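Local coordinates for octenoyl-CoA reductase/carboxylase (Streptomyces sp., PDB 4A0S), which probably catalyses the NADPH-dependent reductive carboxylation of 2-octenoyl-CoA, supplying an unusual extender unit for cinnabaramide polyketide biosynthesis, at residues V323-T334 with Y349-S360. Residues are numbered along the deposited sequence; the frame is centred on the assembly and turned at random.
Sequences VIVARRGGTVVT and YLWMKLKKIVGS. With CO8 (octanoyl-coenzyme A), chain L.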
loop_
_atom_site.group_PDB
_atom_site.type_symbol
_atom_site.label_atom_id
_atom_site.label_comp_id
_atom_site.label_asym_id
_atom_site.label_seq_id
_atom_site.Cartn_x
_atom_site.Cartn_y
_atom_site.Cartn_z
ATOM N N VAL A 323 13.375 -5.989 17.032
ATOM C CA VAL A 323 12.794 -4.654 17.140
ATOM C C VAL A 323 13.872 -3.572 17.200
ATOM O O VAL A 323 13.752 -2.523 16.568
ATOM C CB VAL A 323 11.842 -4.532 18.362
ATOM C CG1 VAL A 323 11.421 -3.104 18.556
ATOM C CG2 VAL A 323 10.617 -5.368 18.136
ATOM N N ILE A 324 14.936 -3.836 17.936
ATOM C CA ILE A 324 15.976 -2.824 18.103
ATOM C C ILE A 324 16.778 -2.634 16.823
ATOM O O ILE A 324 17.048 -1.502 16.403
ATOM C CB ILE A 324 16.906 -3.172 19.280
ATOM C CG1 ILE A 324 16.121 -3.043 20.592
ATOM C CG2 ILE A 324 18.136 -2.237 19.284
ATOM C CD1 ILE A 324 16.758 -3.742 21.749
ATOM N N VAL A 325 17.116 -3.755 16.194
ATOM C CA VAL A 325 18.043 -3.769 15.068
ATOM C C VAL A 325 17.468 -3.194 13.774
ATOM O O VAL A 325 18.194 -2.617 12.984
ATOM C CB VAL A 325 18.596 -5.184 14.849
ATOM C CG1 VAL A 325 17.586 -6.066 14.111
ATOM C CG2 VAL A 325 19.902 -5.137 14.148
ATOM N N ALA A 326 16.166 -3.337 13.570
ATOM C CA ALA A 326 15.559 -2.855 12.343
ATOM C C ALA A 326 15.780 -1.354 12.194
ATOM O O ALA A 326 15.704 -0.624 13.165
ATOM C CB ALA A 326 14.089 -3.204 12.312
ATOM N N ARG A 327 16.100 -0.905 10.982
ATOM C CA ARG A 327 16.208 0.528 10.709
ATOM C C ARG A 327 14.956 1.278 11.133
ATOM O O ARG A 327 13.900 0.680 11.332
ATOM C CB ARG A 327 16.438 0.783 9.221
ATOM C CG ARG A 327 15.201 0.540 8.344
ATOM C CD ARG A 327 15.387 1.283 7.049
ATOM N NE ARG A 327 14.458 0.869 6.008
ATOM C CZ ARG A 327 13.251 1.389 5.803
ATOM N NH1 ARG A 327 12.753 2.336 6.593
ATOM N NH2 ARG A 327 12.527 0.941 4.792
ATOM N N ARG A 328 15.092 2.599 11.273
ATOM C CA ARG A 328 13.955 3.489 11.373
ATOM C C ARG A 328 13.039 3.170 10.230
ATOM O O ARG A 328 13.478 3.126 9.073
ATOM C CB ARG A 328 14.393 4.927 11.164
ATOM C CG ARG A 328 14.652 5.697 12.384
ATOM C CD ARG A 328 14.961 7.145 12.011
ATOM N NE ARG A 328 13.781 8.015 11.964
ATOM C CZ ARG A 328 13.184 8.538 13.036
ATOM N NH1 ARG A 328 13.628 8.241 14.258
ATOM N NH2 ARG A 328 12.142 9.345 12.888
ATOM N N GLY A 329 11.770 2.958 10.542
ATOM C CA GLY A 329 10.796 2.655 9.513
ATOM C C GLY A 329 10.870 1.235 9.030
ATOM O O GLY A 329 10.167 0.878 8.107
ATOM N N GLY A 330 11.731 0.433 9.656
ATOM C CA GLY A 330 11.916 -0.961 9.287
ATOM C C GLY A 330 10.761 -1.846 9.716
ATOM O O GLY A 330 9.867 -1.425 10.438
ATOM N N THR A 331 10.805 -3.087 9.268
ATOM C CA THR A 331 9.748 -4.044 9.530
ATOM C C THR A 331 10.348 -5.310 10.100
ATOM O O THR A 331 11.274 -5.872 9.537
ATOM C CB THR A 331 8.990 -4.369 8.240
ATOM O OG1 THR A 331 8.389 -3.168 7.738
ATOM C CG2 THR A 331 7.895 -5.414 8.501
ATOM N N VAL A 332 9.853 -5.700 11.264
ATOM C CA VAL A 332 10.091 -7.017 11.775
ATOM C C VAL A 332 8.892 -7.825 11.285
ATOM O O VAL A 332 7.756 -7.512 11.619
ATOM C CB VAL A 332 10.135 -7.033 13.306
ATOM C CG1 VAL A 332 10.324 -8.463 13.797
ATOM C CG2 VAL A 332 11.231 -6.124 13.820
ATOM N N VAL A 333 9.144 -8.824 10.464
ATOM C CA VAL A 333 8.076 -9.689 10.009
ATOM C C VAL A 333 8.273 -11.020 10.701
ATOM O O VAL A 333 9.370 -11.574 10.681
ATOM C CB VAL A 333 8.005 -9.798 8.462
ATOM C CG1 VAL A 333 9.328 -10.331 7.851
ATOM C CG2 VAL A 333 6.794 -10.626 8.023
ATOM N N THR A 334 7.221 -11.507 11.352
ATOM C CA THR A 334 7.341 -12.706 12.165
ATOM C C THR A 334 6.257 -13.712 11.838
ATOM O O THR A 334 5.091 -13.337 11.652
ATOM C CB THR A 334 7.262 -12.388 13.678
ATOM O OG1 THR A 334 7.316 -13.614 14.420
ATOM C CG2 THR A 334 5.972 -11.629 14.016
ATOM N N TYR A 349 11.703 1.642 20.711
ATOM C CA TYR A 349 12.321 1.387 19.420
ATOM C C TYR A 349 11.272 1.223 18.339
ATOM O O TYR A 349 11.494 1.600 17.192
ATOM C CB TYR A 349 13.286 0.205 19.506
ATOM C CG TYR A 349 14.447 0.558 20.394
ATOM C CD1 TYR A 349 15.543 1.246 19.894
ATOM C CD2 TYR A 349 14.415 0.266 21.763
ATOM C CE1 TYR A 349 16.604 1.608 20.721
ATOM C CE2 TYR A 349 15.459 0.621 22.596
ATOM C CZ TYR A 349 16.554 1.290 22.070
ATOM O OH TYR A 349 17.589 1.640 22.894
ATOM N N LEU A 350 10.105 0.724 18.711
ATOM C CA LEU A 350 9.069 0.536 17.723
ATOM C C LEU A 350 8.426 1.856 17.296
ATOM O O LEU A 350 8.421 2.188 16.110
ATOM C CB LEU A 350 8.003 -0.421 18.224
ATOM C CG LEU A 350 7.149 -0.910 17.060
ATOM C CD1 LEU A 350 7.942 -1.960 16.281
ATOM C CD2 LEU A 350 5.910 -1.510 17.612
ATOM N N TRP A 351 7.874 2.603 18.247
ATOM C CA TRP A 351 7.131 3.804 17.871
ATOM C C TRP A 351 8.048 4.981 17.556
ATOM O O TRP A 351 7.815 5.703 16.593
ATOM C CB TRP A 351 6.087 4.182 18.920
ATOM C CG TRP A 351 6.504 5.287 19.855
ATOM C CD1 TRP A 351 6.648 6.622 19.551
ATOM C CD2 TRP A 351 6.817 5.161 21.239
ATOM N NE1 TRP A 351 7.049 7.321 20.659
ATOM C CE2 TRP A 351 7.150 6.453 21.712
ATOM C CE3 TRP A 351 6.839 4.085 22.136
ATOM C CZ2 TRP A 351 7.507 6.691 23.038
ATOM C CZ3 TRP A 351 7.184 4.330 23.455
ATOM C CH2 TRP A 351 7.522 5.621 23.892
ATOM N N MET A 352 9.097 5.167 18.351
ATOM C CA MET A 352 9.969 6.325 18.146
ATOM C C MET A 352 10.649 6.267 16.789
ATOM O O MET A 352 10.913 7.287 16.165
ATOM C CB MET A 352 11.033 6.406 19.231
ATOM C CG MET A 352 10.538 6.946 20.539
ATOM S SD MET A 352 10.227 8.727 20.436
ATOM C CE MET A 352 11.880 9.427 20.312
ATOM N N LYS A 353 10.937 5.064 16.340
ATOM C CA LYS A 353 11.605 4.903 15.066
ATOM C C LYS A 353 10.637 4.419 13.993
ATOM O O LYS A 353 11.041 4.059 12.891
ATOM C CB LYS A 353 12.844 4.035 15.257
ATOM C CG LYS A 353 13.963 4.886 15.872
ATOM C CD LYS A 353 14.898 4.111 16.766
ATOM C CE LYS A 353 15.884 5.054 17.431
ATOM N NZ LYS A 353 16.435 4.450 18.674
ATOM N N LEU A 354 9.349 4.467 14.333
ATOM C CA LEU A 354 8.251 4.176 13.406
ATOM C C LEU A 354 8.468 2.856 12.687
ATOM O O LEU A 354 8.290 2.756 11.469
ATOM C CB LEU A 354 8.067 5.311 12.391
ATOM C CG LEU A 354 7.813 6.682 13.000
ATOM C CD1 LEU A 354 9.121 7.472 13.121
ATOM C CD2 LEU A 354 6.794 7.447 12.175
ATOM N N LYS A 355 8.872 1.855 13.449
ATOM C CA LYS A 355 9.045 0.508 12.926
ATOM C C LYS A 355 7.709 -0.237 12.927
ATOM O O LYS A 355 6.770 0.150 13.620
ATOM C CB LYS A 355 10.066 -0.255 13.762
ATOM C CG LYS A 355 11.361 0.521 13.962
ATOM C CD LYS A 355 12.430 -0.355 14.571
ATOM C CE LYS A 355 13.646 0.473 14.985
ATOM N NZ LYS A 355 14.700 -0.423 15.550
ATOM N N LYS A 356 7.647 -1.316 12.162
ATOM C CA LYS A 356 6.457 -2.135 12.099
ATOM C C LYS A 356 6.818 -3.558 12.446
ATOM O O LYS A 356 7.900 -4.038 12.118
ATOM C CB LYS A 356 5.878 -2.143 10.688
ATOM C CG LYS A 356 5.476 -0.807 10.144
ATOM C CD LYS A 356 4.645 -0.995 8.860
ATOM C CE LYS A 356 5.510 -1.114 7.588
ATOM N NZ LYS A 356 5.801 -2.543 7.195
ATOM N N ILE A 357 5.879 -4.234 13.086
ATOM C CA ILE A 357 5.960 -5.658 13.259
ATOM C C ILE A 357 4.804 -6.242 12.489
ATOM O O ILE A 357 3.644 -5.952 12.780
ATOM C CB ILE A 357 5.829 -6.097 14.718
ATOM C CG1 ILE A 357 6.874 -5.428 15.599
ATOM C CG2 ILE A 357 5.960 -7.622 14.806
ATOM C CD1 ILE A 357 6.446 -5.327 17.061
ATOM N N VAL A 358 5.129 -7.059 11.505
ATOM C CA VAL A 358 4.122 -7.675 10.680
ATOM C C VAL A 358 4.044 -9.149 11.033
ATOM O O VAL A 358 5.005 -9.885 10.864
ATOM C CB VAL A 358 4.405 -7.464 9.187
ATOM C CG1 VAL A 358 3.319 -8.149 8.339
ATOM C CG2 VAL A 358 4.483 -5.957 8.886
ATOM N N GLY A 359 2.897 -9.541 11.573
ATOM C CA GLY A 359 2.633 -10.933 11.884
ATOM C C GLY A 359 2.271 -11.555 10.560
ATOM O O GLY A 359 1.484 -10.993 9.805
ATOM N N SER A 360 2.898 -12.672 10.237
ATOM C CA SER A 360 2.616 -13.345 8.995
ATOM C C SER A 360 2.437 -14.837 9.215
ATOM O O SER A 360 3.018 -15.405 10.121
ATOM C CB SER A 360 3.729 -13.098 7.993
ATOM O OG SER A 360 3.310 -13.520 6.714
HETATM N N1A CO8 L . 21.522 11.504 32.678
HETATM C C2A CO8 L . 22.304 11.782 31.639
HETATM N N3A CO8 L . 22.326 11.007 30.557
HETATM C C4A CO8 L . 21.549 9.907 30.488
HETATM C C5A CO8 L . 20.720 9.587 31.558
HETATM C C6A CO8 L . 20.721 10.420 32.677
HETATM N N6A CO8 L . 19.942 10.159 33.725
HETATM N N7A CO8 L . 20.067 8.471 31.243
HETATM C C8A CO8 L . 20.465 8.101 30.025
HETATM N N9A CO8 L . 21.376 8.968 29.560
HETATM C C1B CO8 L . 22.054 8.909 28.214
HETATM C C2B CO8 L . 23.086 7.787 28.017
HETATM O O2B CO8 L . 24.208 8.297 27.280
HETATM C C3B CO8 L . 22.325 6.746 27.192
HETATM O O3B CO8 L . 23.207 6.057 26.299
HETATM P P3B CO8 L . 23.429 4.459 26.430
HETATM O O7A CO8 L . 23.901 4.231 27.966
HETATM O O8A CO8 L . 21.962 3.787 26.293
HETATM O O9A CO8 L . 24.395 3.965 25.421
HETATM C C4B CO8 L . 21.397 7.604 26.352
HETATM O O4B CO8 L . 20.980 8.668 27.242
HETATM C C5B CO8 L . 20.215 6.748 25.834
HETATM O O5B CO8 L . 19.433 7.449 24.835
HETATM P P1A CO8 L . 19.900 7.549 23.263
HETATM O O1A CO8 L . 18.644 8.232 22.479
HETATM O O2A CO8 L . 21.168 8.306 23.083
HETATM O O3A CO8 L . 20.068 6.021 22.684
HETATM P P2A CO8 L . 19.019 5.291 21.659
HETATM O O4A CO8 L . 19.407 3.732 21.762
HETATM O O5A CO8 L . 19.014 5.787 20.244
HETATM O O6A CO8 L . 17.559 5.390 22.344
HETATM C CBP CO8 L . 15.180 5.884 22.489
HETATM C CCP CO8 L . 16.383 5.663 21.568
HETATM C CDP CO8 L . 14.943 4.577 23.262
HETATM C CEP CO8 L . 13.967 6.208 21.603
HETATM C CAP CO8 L . 15.522 7.052 23.461
HETATM O OAP CO8 L . 15.998 8.193 22.720
HETATM C C9P CO8 L . 14.307 7.502 24.277
HETATM O O9P CO8 L . 13.846 6.810 25.194
HETATM N N8P CO8 L . 13.826 8.679 23.876
HETATM C C7P CO8 L . 12.641 9.306 24.452
HETATM C C6P CO8 L . 11.416 8.516 23.982
HETATM C C5P CO8 L . 10.322 8.642 25.037
HETATM O O5P CO8 L . 10.280 7.882 26.007
HETATM N N4P CO8 L . 9.468 9.647 24.847
HETATM C C3P CO8 L . 9.540 10.551 23.689
HETATM C C2P CO8 L . 8.247 11.343 23.635
HETATM S S1P CO8 L . 6.864 10.406 22.862
HETATM C "C1'" CO8 L . 5.871 11.790 22.618
HETATM O "O1'" CO8 L . 5.203 12.222 23.563
HETATM C "C2'" CO8 L . 5.916 12.404 21.369
HETATM C "C3'" CO8 L . 5.152 13.528 21.074
HETATM C "C4'" CO8 L . 5.134 14.129 19.808
HETATM C "C5'" CO8 L . 6.136 13.583 18.785
HETATM C "C6'" CO8 L . 6.211 14.515 17.561
HETATM C "C7'" CO8 L . 7.432 14.108 16.754
HETATM C "C8'" CO8 L . 7.499 14.926 15.476
HETATM O O HOH W 1 12.746 9.224 16.741
#
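Lys-355 pushes its buried side chain, extended beyond CG, against the end of helix 316-325, where NZ donates to Val-323 O (2.5 Å) and Ala-326 O (2.6 Å), both in the carbonyl planes. These carbonyls, of the last turn and the first residue beyond it, probably stabilise the ammonium charge. Nearby, Ile-324 CG1 makes a CH-pi contact over one face of the Tyr-349 ring; octanoyl-coenzyme A CDP lies over the opposite face, toward its rim, and Tyr-349 OH donates to phosphate oxygen O4A. Strands 331-334 and 356-359 are the last two parallel strands that this chain gives to its Rossmann-type sheet, bonded alternately from Lys-356 N to Ser-360 N. Lys-356, Ile-357 and Val-358 pair antiparallel with a strand of the second subunit. Methyls Thr-331 CG2 and Val-358 CG2 press together at 3.5 Å; on the same face Lys-356, bent at chi3 (-86°) and chi4 (95°), curls NZ back to Thr-331 OG1 (2.7 Å). The Arg-328/Lys-353 edge is only partly exposed and water-lined: their side chains cross at about a right angle, a water bridges Arg-328 NH1 to Met-352 O, and NH2 bonds Met-156 O and Gln-161 OE1 of the second subunit. Gly-329 N still bonds Lys-353 O (2.7 Å).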